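Local coordinates for protein transcriptional regulator, LacI family (PDB 2RGY) that probably regulates transcription as a LacI-family regulator, its periplasmic-binding-protein-like part likely sensing a small sugar-like effector, at residues E81-M89 and F95-L103; E246-W254 and W264-V272. All coordinates share one frame; numbering follows the deposited sequence.

Contact 1: residues E81-M89 and F95-L103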
loop_
_atom_site.group_PDB
_atom_site.type_symbol
_atom_site.label_atom_id
_atom_site.label_comp_id
_atom_site.label_asym_id
_atom_site.label_seq_id
_atom_site.Cartn_x
_atom_site.Cartn_y
_atom_site.Cartn_z
ATOM N N GLU A 81 -6.023 28.105 5.372
ATOM C CA GLU A 81 -5.676 28.854 6.578
ATOM C C GLU A 81 -4.809 28.026 7.535
ATOM O O GLU A 81 -4.010 28.579 8.303
ATOM C CB GLU A 81 -6.955 29.348 7.290
ATOM C CG GLU A 81 -7.614 28.347 8.238
ATOM C CD GLU A 81 -9.015 28.770 8.704
ATOM O OE1 GLU A 81 -9.309 29.993 8.762
ATOM O OE2 GLU A 81 -9.823 27.867 9.025
ATOM N N ASP A 82 -4.961 26.702 7.484
ATOM C CA ASP A 82 -4.176 25.821 8.336
ATOM C C ASP A 82 -2.725 25.821 7.871
ATOM O O ASP A 82 -1.809 25.833 8.689
ATOM C CB ASP A 82 -4.736 24.393 8.310
ATOM C CG ASP A 82 -6.163 24.328 8.805
ATOM O OD1 ASP A 82 -6.499 25.138 9.696
ATOM O OD2 ASP A 82 -6.940 23.477 8.316
ATOM N N LEU A 83 -2.519 25.814 6.557
ATOM C CA LEU A 83 -1.165 25.833 6.014
ATOM C C LEU A 83 -0.393 27.062 6.523
ATOM O O LEU A 83 0.782 26.959 6.875
ATOM C CB LEU A 83 -1.217 25.827 4.482
ATOM C CG LEU A 83 -1.420 24.504 3.724
ATOM C CD1 LEU A 83 -2.396 23.588 4.420
ATOM C CD2 LEU A 83 -1.906 24.838 2.321
ATOM N N ASP A 84 -1.065 28.215 6.573
ATOM C CA ASP A 84 -0.449 29.463 7.043
ATOM C C ASP A 84 -0.093 29.437 8.528
ATOM O O ASP A 84 0.943 29.965 8.944
ATOM C CB ASP A 84 -1.386 30.645 6.772
ATOM C CG ASP A 84 -1.594 30.888 5.296
ATOM O OD1 ASP A 84 -0.587 31.064 4.580
ATOM O OD2 ASP A 84 -2.760 30.903 4.849
ATOM N N GLU A 85 -0.956 28.816 9.323
ATOM C CA GLU A 85 -0.750 28.711 10.766
ATOM C C GLU A 85 0.424 27.785 11.078
ATOM O O GLU A 85 1.329 28.139 11.839
ATOM C CB GLU A 85 -2.020 28.171 11.418
ATOM C CG GLU A 85 -1.934 28.065 12.906
ATOM C CD GLU A 85 -3.237 27.611 13.505
ATOM O OE1 GLU A 85 -3.494 26.379 13.532
ATOM O OE2 GLU A 85 -4.015 28.500 13.934
ATOM N N LEU A 86 0.400 26.598 10.478
ATOM C CA LEU A 86 1.452 25.609 10.666
ATOM C C LEU A 86 2.782 26.183 10.194
ATOM O O LEU A 86 3.822 25.911 10.780
ATOM C CB LEU A 86 1.121 24.335 9.874
ATOM C CG LEU A 86 -0.123 23.558 10.319
ATOM C CD1 LEU A 86 -0.478 22.469 9.302
ATOM C CD2 LEU A 86 0.140 22.954 11.688
ATOM N N HIS A 87 2.744 26.990 9.138
ATOM C CA HIS A 87 3.967 27.572 8.607
ATOM C C HIS A 87 4.584 28.614 9.536
ATOM O O HIS A 87 5.811 28.711 9.622
ATOM C CB HIS A 87 3.725 28.196 7.239
ATOM C CG HIS A 87 4.984 28.459 6.480
ATOM N ND1 HIS A 87 5.786 27.447 5.997
ATOM C CD2 HIS A 87 5.591 29.618 6.128
ATOM C CE1 HIS A 87 6.829 27.969 5.378
ATOM N NE2 HIS A 87 6.733 29.285 5.444
ATOM N N ARG A 88 3.761 29.398 10.230
ATOM C CA ARG A 88 4.337 30.385 11.144
ATOM C C ARG A 88 4.857 29.709 12.412
ATOM O O ARG A 88 5.696 30.266 13.130
ATOM C CB ARG A 88 3.325 31.472 11.497
ATOM C CG ARG A 88 2.013 30.969 12.032
ATOM C CD ARG A 88 1.338 32.070 12.843
ATOM N NE ARG A 88 1.820 32.069 14.223
ATOM C CZ ARG A 88 1.634 31.051 15.063
ATOM N NH1 ARG A 88 0.980 29.960 14.654
ATOM N NH2 ARG A 88 2.096 31.117 16.308
HETATM N N MSE A 89 4.360 28.505 12.686
HETATM C CA MSE A 89 4.815 27.738 13.846
HETATM C C MSE A 89 6.169 27.107 13.519
HETATM O O MSE A 89 6.986 26.855 14.402
HETATM C CB MSE A 89 3.830 26.615 14.181
HETATM C CG MSE A 89 2.650 27.023 15.037
HETATM SE SE MSE A 89 1.452 25.679 15.274
HETATM C CE MSE A 89 2.253 24.702 16.569
ATOM N N PHE A 95 5.061 21.759 1.265
ATOM C CA PHE A 95 3.728 21.216 1.040
ATOM C C PHE A 95 3.624 20.501 -0.303
ATOM O O PHE A 95 3.973 21.061 -1.334
ATOM C CB PHE A 95 2.706 22.348 1.085
ATOM C CG PHE A 95 2.712 23.104 2.371
ATOM C CD1 PHE A 95 2.295 22.492 3.555
ATOM C CD2 PHE A 95 3.159 24.421 2.414
ATOM C CE1 PHE A 95 2.321 23.181 4.771
ATOM C CE2 PHE A 95 3.196 25.127 3.620
ATOM C CZ PHE A 95 2.774 24.502 4.806
ATOM N N LEU A 96 3.130 19.269 -0.286
ATOM C CA LEU A 96 2.984 18.492 -1.511
ATOM C C LEU A 96 1.522 18.455 -1.966
ATOM O O LEU A 96 0.602 18.499 -1.148
ATOM C CB LEU A 96 3.458 17.055 -1.287
ATOM C CG LEU A 96 4.641 16.823 -0.344
ATOM C CD1 LEU A 96 4.826 15.323 -0.121
ATOM C CD2 LEU A 96 5.887 17.455 -0.914
ATOM N N ASN A 97 1.326 18.375 -3.278
ATOM C CA ASN A 97 0.001 18.281 -3.894
ATOM C C ASN A 97 -1.023 19.393 -3.642
ATOM O O ASN A 97 -2.220 19.189 -3.858
ATOM C CB ASN A 97 -0.629 16.931 -3.539
ATOM C CG ASN A 97 -1.513 16.390 -4.651
ATOM O OD1 ASN A 97 -1.157 16.452 -5.832
ATOM N ND2 ASN A 97 -2.663 15.832 -4.274
ATOM N N ARG A 98 -0.571 20.549 -3.166
ATOM C CA ARG A 98 -1.462 21.697 -2.968
ATOM C C ARG A 98 -0.642 22.974 -2.937
ATOM O O ARG A 98 0.536 22.957 -2.591
ATOM C CB ARG A 98 -2.316 21.572 -1.698
ATOM C CG ARG A 98 -1.588 21.576 -0.388
ATOM C CD ARG A 98 -2.595 21.278 0.710
ATOM N NE ARG A 98 -3.607 22.322 0.820
ATOM C CZ ARG A 98 -4.769 22.178 1.448
ATOM N NH1 ARG A 98 -5.081 21.023 2.017
ATOM N NH2 ARG A 98 -5.612 23.204 1.526
ATOM N N ALA A 99 -1.273 24.078 -3.313
ATOM C CA ALA A 99 -0.594 25.368 -3.375
ATOM C C ALA A 99 -0.385 26.046 -2.025
ATOM O O ALA A 99 -1.038 25.710 -1.033
ATOM C CB ALA A 99 -1.368 26.305 -4.317
ATOM N N PHE A 100 0.542 27.001 -2.001
ATOM C CA PHE A 100 0.845 27.764 -0.799
ATOM C C PHE A 100 1.208 29.190 -1.236
ATOM O O PHE A 100 2.386 29.575 -1.296
ATOM C CB PHE A 100 1.997 27.117 -0.032
ATOM C CG PHE A 100 2.218 27.712 1.321
ATOM C CD1 PHE A 100 1.180 27.747 2.254
ATOM C CD2 PHE A 100 3.446 28.279 1.655
ATOM C CE1 PHE A 100 1.364 28.340 3.508
ATOM C CE2 PHE A 100 3.647 28.877 2.908
ATOM C CZ PHE A 100 2.608 28.910 3.833
ATOM N N ASP A 101 0.172 29.962 -1.547
ATOM C CA ASP A 101 0.326 31.331 -2.026
ATOM C C ASP A 101 1.252 32.243 -1.231
ATOM O O ASP A 101 2.004 33.016 -1.818
ATOM C CB ASP A 101 -1.044 31.997 -2.158
ATOM C CG ASP A 101 -1.964 31.245 -3.095
ATOM O OD1 ASP A 101 -1.457 30.678 -4.095
ATOM O OD2 ASP A 101 -3.192 31.232 -2.838
ATOM N N ALA A 102 1.211 32.169 0.094
ATOM C CA ALA A 102 2.082 33.028 0.890
ATOM C C ALA A 102 3.568 32.797 0.587
ATOM O O ALA A 102 4.390 33.715 0.722
ATOM C CB ALA A 102 1.809 32.824 2.369
ATOM N N LEU A 103 3.909 31.576 0.173
ATOM C CA LEU A 103 5.296 31.227 -0.144
ATOM C C LEU A 103 5.295 30.113 -1.183
ATOM O O LEU A 103 5.547 28.954 -0.864
ATOM C CB LEU A 103 6.020 30.745 1.113
ATOM C CG LEU A 103 7.537 30.891 1.062
ATOM C CD1 LEU A 103 7.873 32.365 1.270
ATOM C CD2 LEU A 103 8.197 30.054 2.136
#
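Helix 80-89, along the turns from Leu83 to His87, faces the end of strand 93-96 and the loop that follows, with the backbones nearest at Leu83 and Phe100, whose CA atoms are 7.4 Å apart. Leu83 does most of the work. Its CB rests against CE1 of Phe100 at 3.7 Å, its CG sits over one face of the Phe95 ring, 4.2 Å from the centroid, and its branch carbon CD2 runs on to Arg98, 3.4 Å from NE. CD1 of the same leucine lies over the guanidinium face. That NE has no partner in the model, although the outer nitrogens are well held: NH1 bonds to the carbonyls of Leu78 and Ser75, and NH2 makes a salt bridge with Asp80. The terminal nitrogens are thus held from outside the contact while the leucine covers one face of the group. All this belongs to a beta-alpha-beta unit, strand 70-73, helix 80-89 and strand 93-96, in the parallel sheet of a lobe built like those of periplasmic binding proteins; the Phe95 side chain points from the strand toward the helix. Further along, Phe100 turns its edge to the face of His87 in a T-shaped pair, centroids 4.9 Å apart and planes at 61°. His87 carries its ring CG anti to the backbone N (chi1 -164°), which swings the imidazole out toward the loop, and Phe100 CZ comes within 3.6 Å of its CG. Leu103 brings CD2 to 3.7 Å from the imidazole NE2. The type I turn from Phe100 to Leu103 places Ala102 beside the helix as well, where its CB meets OD1 of Asp84 at 3.7 Å.

Contact 2: residues E246-W254 and W264-V272; sequences ELTQNAVRW and WEIFREFPV
Arg253 lays its guanidinium flat on the indole of Trp264, the planes only 6° apart and CZ 3.6 Å from the centroid of the six-membered ring, a cation-pi stack. CG sits above the five-membered ring, and the extended chain from CG to NE runs along the indole to bring the guanidinium over the six-membered ring; a salt bridge from NE to Glu33 holds it from beyond the contact. Packing is equally tight where Glu246 CB stands squarely over the Phe270 ring, 3.7 Å from its centroid, with Leu247 CD2 at the ring edge, and where Ile266 CD1 lies 3.5 Å from Trp254 N. Asn250 is the polar centre: its OD1 accepts a nearly straight bond from Phe267 N (3.0 Å, 170°), reached from above the carbonyl plane, while ND2 turns back to Glu246 O at 2.8 Å. The looser, wetter side lies around the exposed Glu265 and Phe267, where a water links Asn250 OD1, Arg253 NH1 and Glu265 O. Helix 244-260 lies against helix 21-36 through Thr248 and Val252 and on strand 93-96 through Ala251, while Asn250, Ile266 and Arg268 touch Phe108 of strand 107-108.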
loop_
_atom_site.group_PDB
_atom_site.type_symbol
_atom_site.label_atom_id
_atom_site.label_comp_id
_atom_site.label_asym_id
_atom_site.label_seq_id
_atom_site.Cartn_x
_atom_site.Cartn_y
_atom_site.Cartn_z
ATOM N N GLU A 246 8.943 12.138 -8.609
ATOM C CA GLU A 246 9.773 13.288 -8.972
ATOM C C GLU A 246 9.474 14.538 -8.153
ATOM O O GLU A 246 10.389 15.208 -7.687
ATOM C CB GLU A 246 9.619 13.624 -10.463
ATOM C CG GLU A 246 10.097 12.539 -11.418
ATOM C CD GLU A 246 8.953 11.667 -11.916
ATOM O OE1 GLU A 246 8.300 10.998 -11.085
ATOM O OE2 GLU A 246 8.699 11.661 -13.141
ATOM N N LEU A 247 8.196 14.859 -7.985
ATOM C CA LEU A 247 7.832 16.043 -7.217
ATOM C C LEU A 247 8.233 15.876 -5.755
ATOM O O LEU A 247 8.699 16.826 -5.124
ATOM C CB LEU A 247 6.329 16.324 -7.343
ATOM C CG LEU A 247 5.911 16.940 -8.690
ATOM C CD1 LEU A 247 4.394 16.997 -8.804
ATOM C CD2 LEU A 247 6.512 18.341 -8.826
ATOM N N THR A 248 8.080 14.669 -5.226
ATOM C CA THR A 248 8.446 14.409 -3.840
ATOM C C THR A 248 9.965 14.545 -3.690
ATOM O O THR A 248 10.458 15.189 -2.771
ATOM C CB THR A 248 8.030 12.987 -3.387
ATOM O OG1 THR A 248 6.609 12.836 -3.491
ATOM C CG2 THR A 248 8.443 12.757 -1.950
ATOM N N GLN A 249 10.704 13.930 -4.599
ATOM C CA GLN A 249 12.150 13.997 -4.554
ATOM C C GLN A 249 12.604 15.458 -4.525
ATOM O O GLN A 249 13.451 15.841 -3.719
ATOM C CB GLN A 249 12.732 13.272 -5.771
ATOM C CG GLN A 249 14.230 13.398 -5.913
ATOM C CD GLN A 249 14.752 12.623 -7.097
ATOM O OE1 GLN A 249 14.346 12.853 -8.241
ATOM N NE2 GLN A 249 15.653 11.694 -6.833
ATOM N N ASN A 250 12.023 16.273 -5.395
ATOM C CA ASN A 250 12.377 17.680 -5.460
ATOM C C ASN A 250 11.854 18.498 -4.272
ATOM O O ASN A 250 12.524 19.426 -3.805
ATOM C CB ASN A 250 11.898 18.259 -6.795
ATOM C CG ASN A 250 12.814 17.875 -7.950
ATOM O OD1 ASN A 250 13.854 18.505 -8.161
ATOM N ND2 ASN A 250 12.449 16.826 -8.684
ATOM N N ALA A 251 10.674 18.154 -3.772
ATOM C CA ALA A 251 10.115 18.858 -2.629
ATOM C C ALA A 251 11.011 18.602 -1.418
ATOM O O ALA A 251 11.332 19.516 -0.669
ATOM C CB ALA A 251 8.695 18.359 -2.341
ATOM N N VAL A 252 11.432 17.354 -1.244
ATOM C CA VAL A 252 12.285 16.999 -0.121
ATOM C C VAL A 252 13.700 17.562 -0.276
ATOM O O VAL A 252 14.315 17.957 0.706
ATOM C CB VAL A 252 12.331 15.472 0.075
ATOM C CG1 VAL A 252 13.284 15.119 1.197
ATOM C CG2 VAL A 252 10.932 14.959 0.411
ATOM N N ARG A 253 14.215 17.601 -1.502
ATOM C CA ARG A 253 15.548 18.159 -1.734
ATOM C C ARG A 253 15.548 19.655 -1.420
ATOM O O ARG A 253 16.487 20.169 -0.810
ATOM C CB ARG A 253 15.985 17.924 -3.178
ATOM C CG ARG A 253 16.420 16.491 -3.430
ATOM C CD ARG A 253 16.841 16.268 -4.870
ATOM N NE ARG A 253 17.406 14.934 -5.046
ATOM C CZ ARG A 253 17.789 14.428 -6.212
ATOM N NH1 ARG A 253 17.663 15.142 -7.322
ATOM N NH2 ARG A 253 18.306 13.211 -6.263
ATOM N N TRP A 254 14.488 20.345 -1.830
ATOM C CA TRP A 254 14.352 21.773 -1.577
ATOM C C TRP A 254 14.417 22.011 -0.072
ATOM O O TRP A 254 15.117 22.910 0.394
ATOM C CB TRP A 254 13.014 22.284 -2.109
ATOM C CG TRP A 254 12.803 23.752 -1.895
ATOM C CD1 TRP A 254 13.329 24.770 -2.640
ATOM C CD2 TRP A 254 12.027 24.371 -0.859
ATOM N NE1 TRP A 254 12.925 25.986 -2.132
ATOM C CE2 TRP A 254 12.126 25.768 -1.035
ATOM C CE3 TRP A 254 11.255 23.881 0.208
ATOM C CZ2 TRP A 254 11.483 26.687 -0.183
ATOM C CZ3 TRP A 254 10.612 24.795 1.057
ATOM C CH2 TRP A 254 10.733 26.179 0.853
ATOM N N TRP A 264 21.213 21.149 -3.937
ATOM C CA TRP A 264 20.484 20.489 -5.008
ATOM C C TRP A 264 19.860 21.503 -5.948
ATOM O O TRP A 264 19.384 22.543 -5.501
ATOM C CB TRP A 264 19.319 19.680 -4.438
ATOM C CG TRP A 264 19.688 18.470 -3.649
ATOM C CD1 TRP A 264 19.580 18.299 -2.296
ATOM C CD2 TRP A 264 20.132 17.219 -4.179
ATOM N NE1 TRP A 264 19.922 17.009 -1.956
ATOM C CE2 TRP A 264 20.263 16.328 -3.092
ATOM C CE3 TRP A 264 20.428 16.766 -5.470
ATOM C CZ2 TRP A 264 20.675 14.999 -3.264
ATOM C CZ3 TRP A 264 20.840 15.442 -5.639
ATOM C CH2 TRP A 264 20.958 14.577 -4.542
ATOM N N GLU A 265 19.851 21.213 -7.245
ATOM C CA GLU A 265 19.168 22.096 -8.177
ATOM C C GLU A 265 17.749 21.564 -8.039
ATOM O O GLU A 265 17.546 20.348 -7.983
ATOM C CB GLU A 265 19.667 21.910 -9.617
ATOM C CG GLU A 265 21.093 22.402 -9.838
ATOM C CD GLU A 265 21.529 22.306 -11.293
ATOM O OE1 GLU A 265 21.677 21.165 -11.808
ATOM O OE2 GLU A 265 21.721 23.376 -11.918
ATOM N N ILE A 266 16.773 22.460 -7.971
ATOM C CA ILE A 266 15.379 22.056 -7.800
ATOM C C ILE A 266 14.522 22.248 -9.051
ATOM O O ILE A 266 14.528 23.320 -9.651
ATOM C CB ILE A 266 14.742 22.845 -6.636
ATOM C CG1 ILE A 266 15.625 22.729 -5.391
ATOM C CG2 ILE A 266 13.342 22.324 -6.341
ATOM C CD1 ILE A 266 15.862 21.310 -4.930
ATOM N N PHE A 267 13.790 21.201 -9.437
ATOM C CA PHE A 267 12.902 21.254 -10.604
ATOM C C PHE A 267 11.452 21.057 -10.160
ATOM O O PHE A 267 11.161 20.187 -9.332
ATOM C CB PHE A 267 13.324 20.196 -11.622
ATOM C CG PHE A 267 14.771 20.307 -12.015
ATOM C CD1 PHE A 267 15.772 19.811 -11.174
ATOM C CD2 PHE A 267 15.140 20.988 -13.175
ATOM C CE1 PHE A 267 17.130 19.997 -11.478
ATOM C CE2 PHE A 267 16.498 21.184 -13.496
ATOM C CZ PHE A 267 17.493 20.686 -12.643
ATOM N N ARG A 268 10.553 21.874 -10.704
ATOM C CA ARG A 268 9.133 21.846 -10.335
ATOM C C ARG A 268 8.164 21.517 -11.470
ATOM O O ARG A 268 6.944 21.536 -11.268
ATOM C CB ARG A 268 8.733 23.207 -9.754
ATOM C CG ARG A 268 9.535 23.623 -8.542
ATOM C CD ARG A 268 9.573 25.136 -8.388
ATOM N NE ARG A 268 10.371 25.514 -7.233
ATOM C CZ ARG A 268 9.977 25.345 -5.978
ATOM N NH1 ARG A 268 8.786 24.815 -5.725
ATOM N NH2 ARG A 268 10.788 25.671 -4.977
ATOM N N GLU A 269 8.689 21.228 -12.655
ATOM C CA GLU A 269 7.831 20.938 -13.804
ATOM C C GLU A 269 8.040 19.549 -14.378
ATOM O O GLU A 269 9.128 19.222 -14.850
ATOM C CB GLU A 269 8.074 21.963 -14.919
ATOM C CG GLU A 269 7.806 23.416 -14.512
ATOM C CD GLU A 269 6.392 23.617 -13.991
ATOM O OE1 GLU A 269 5.454 23.099 -14.632
ATOM O OE2 GLU A 269 6.215 24.286 -12.943
ATOM N N PHE A 270 6.995 18.734 -14.334
ATOM C CA PHE A 270 7.071 17.395 -14.889
ATOM C C PHE A 270 5.818 17.150 -15.691
ATOM O O PHE A 270 4.742 17.645 -15.350
ATOM C CB PHE A 270 7.246 16.365 -13.785
ATOM C CG PHE A 270 8.480 16.590 -12.975
ATOM C CD1 PHE A 270 8.407 17.245 -11.746
ATOM C CD2 PHE A 270 9.732 16.229 -13.481
ATOM C CE1 PHE A 270 9.567 17.542 -11.024
ATOM C CE2 PHE A 270 10.912 16.522 -12.770
ATOM C CZ PHE A 270 10.829 17.183 -11.538
ATOM N N PRO A 271 5.941 16.403 -16.792
ATOM C CA PRO A 271 4.730 16.180 -17.569
ATOM C C PRO A 271 3.817 15.097 -17.022
ATOM O O PRO A 271 4.244 14.172 -16.329
ATOM C CB PRO A 271 5.278 15.852 -18.961
ATOM C CG PRO A 271 6.519 15.093 -18.649
ATOM C CD PRO A 271 7.132 15.895 -17.500
ATOM N N VAL A 272 2.539 15.261 -17.317
ATOM C CA VAL A 272 1.537 14.297 -16.929
ATOM C C VAL A 272 1.193 13.624 -18.259
ATOM O O VAL A 272 1.077 14.285 -19.296
ATOM C CB VAL A 272 0.308 14.997 -16.336
ATOM C CG1 VAL A 272 -0.293 15.913 -17.370
ATOM C CG2 VAL A 272 -0.714 13.974 -15.878
HETATM O O HOH W 1 16.673 17.858 -7.949
#

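Overall arrangement
Both lie on the parallel-sheet lobe, contact 1 including the end of strand 93-96 and contact 2 packing on that sheet through helix 244-260. Contact 1 joins the crossover helix to the strand it leads into and is partly buried; contact 2 is a surface contact, strapping helix 244-260 with the segment leading to strand 273-275 in the other sheet. The two meet directly, Leu96 CD2 lying 3.3 Å from Ala251 CB, with Leu96 next to Phe95 in strand 93-96; their centres are about 18 Å apart. Contact 1 has no hydrogen bond across it and relies on leucine and aromatic packing, whereas contact 2 combines ring packing with an asparagine-to-backbone bond, a bridging water and a stacked arginine.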